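Local coordinates for long form salivary protein D7L1 (Anopheles stephensi, PDB 3NHI) that is a mosquito salivary protein that binds and sequesters host cysteinyl leukotrienes and binds thromboxane A2 analogues, modulating blood feeding on vertebrates, at residues A[201-204]-A[205-208]. Residues are numbered along the deposited sequence; the frame is centred on the assembly and turned at random.
Sequences DDTG and LKVD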
loop_
_atom_site.group_PDB
_atom_site.type_symbol
_atom_site.label_atom_id
_atom_site.label_comp_id
_atom_site.label_asym_id
_atom_site.label_seq_id
_atom_site.Cartn_x
_atom_site.Cartn_y
_atom_site.Cartn_z
ATOM N N ASP A 201 8.502 -7.006 4.166
ATOM C CA ASP A 201 7.498 -7.112 5.221
ATOM C C ASP A 201 7.979 -8.137 6.233
ATOM O O ASP A 201 9.156 -8.479 6.240
ATOM C CB ASP A 201 6.096 -7.402 4.650
ATOM C CG ASP A 201 5.954 -8.790 4.035
ATOM O OD1 ASP A 201 4.866 -9.034 3.466
ATOM O OD2 ASP A 201 6.876 -9.629 4.111
ATOM N N ASP A 202 7.079 -8.625 7.084
ATOM C CA ASP A 202 7.461 -9.599 8.108
ATOM C C ASP A 202 8.006 -10.925 7.540
ATOM O O ASP A 202 8.682 -11.678 8.246
ATOM C CB ASP A 202 6.302 -9.847 9.091
ATOM C CG ASP A 202 6.052 -8.663 10.028
ATOM O OD1 ASP A 202 6.898 -7.746 10.101
ATOM O OD2 ASP A 202 4.995 -8.662 10.704
ATOM N N THR A 203 7.745 -11.185 6.259
ATOM C CA THR A 203 8.232 -12.399 5.592
ATOM C C THR A 203 9.551 -12.176 4.836
ATOM O O THR A 203 10.082 -13.105 4.213
ATOM C CB THR A 203 7.176 -12.991 4.626
ATOM O OG1 THR A 203 7.185 -12.266 3.384
ATOM C CG2 THR A 203 5.791 -12.938 5.250
ATOM N N GLY A 204 10.062 -10.949 4.884
ATOM C CA GLY A 204 11.357 -10.625 4.300
ATOM C C GLY A 204 11.263 -9.801 3.030
ATOM O O GLY A 204 10.360 -8.980 2.860
ATOM N N LEU A 205 12.221 -10.029 2.141
ATOM C CA LEU A 205 12.358 -9.283 0.897
ATOM C C LEU A 205 11.310 -9.651 -0.146
ATOM O O LEU A 205 10.983 -10.828 -0.324
ATOM C CB LEU A 205 13.753 -9.549 0.333
ATOM C CG LEU A 205 14.162 -8.887 -0.979
ATOM C CD1 LEU A 205 14.249 -7.375 -0.811
ATOM C CD2 LEU A 205 15.500 -9.469 -1.456
ATOM N N LYS A 206 10.806 -8.634 -0.842
ATOM C CA LYS A 206 9.927 -8.857 -1.983
ATOM C C LYS A 206 10.632 -8.390 -3.243
ATOM O O LYS A 206 10.530 -7.227 -3.644
ATOM C CB LYS A 206 8.591 -8.130 -1.789
ATOM C CG LYS A 206 7.864 -8.482 -0.495
ATOM C CD LYS A 206 7.365 -9.919 -0.502
ATOM C CE LYS A 206 6.522 -10.232 0.724
ATOM N NZ LYS A 206 5.291 -9.388 0.735
ATOM N N VAL A 207 11.372 -9.307 -3.866
ATOM C CA VAL A 207 12.154 -8.961 -5.058
ATOM C C VAL A 207 11.230 -8.398 -6.141
ATOM O O VAL A 207 11.554 -7.405 -6.803
ATOM C CB VAL A 207 12.935 -10.178 -5.597
ATOM C CG1 VAL A 207 13.706 -9.808 -6.865
ATOM C CG2 VAL A 207 13.905 -10.736 -4.532
ATOM N N ASP A 208 10.052 -9.000 -6.283
ATOM C CA ASP A 208 9.117 -8.580 -7.331
ATOM C C ASP A 208 8.645 -7.135 -7.161
ATOM O O ASP A 208 8.342 -6.467 -8.144
ATOM C CB ASP A 208 7.898 -9.501 -7.360
ATOM C CG ASP A 208 8.195 -10.872 -7.927
ATOM O OD1 ASP A 208 9.331 -11.139 -8.365
ATOM O OD2 ASP A 208 7.249 -11.682 -7.946
HETATM O O HOH W 1 9.330 -12.513 1.022
#
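D201 OD2 is gripped by two donors of T203, its backbone N and its hydroxyl, while K206 NZ reaches the neighbouring oxygen, D201 OD1, from 205-208. K206 NZ lies 2.8 Å from D201 OD1 in a hydrogen-bonded salt bridge, and it approaches from above the carboxylate plane, 59° out of it. The lysine chain crosses the aspartate at about a right angle: bends at its second and fourth side-chain torsions (chi4 63°) bring its end back to the turn, with K206 CE 3.4 Å from T203 OG1. T203 OG1 meets the syn lone pair of D201 OD2, on the side of OD1, at 2.8 Å, whereas T203 N, 2.8 Å from D201 OD2, comes from 47° out of plane. Together with the lysine, these bonds should restrain the rotation of the carboxylate, and the nearby ammonium probably stabilises its negative charge. Water 1 also links 201-204 to 205-208 by donating to T203 OG1 at 3.2 Å and to L205 O at 2.7 Å. The site is on the surface, where D202 forms a salt bridge with R195 and K206, the N-cap residue of helix 207-216, shares backbone hydrogen bonds with Y199. Paired bonds of 3.0 Å, D201 N to G204 O and G204 N to D201 O, close a beta hairpin with a two-residue loop, D202 and T203, between strands 200-201 and 204-205; its type I turn carries an Asx turn, leading into a helix of the PBP/GOBP-family region.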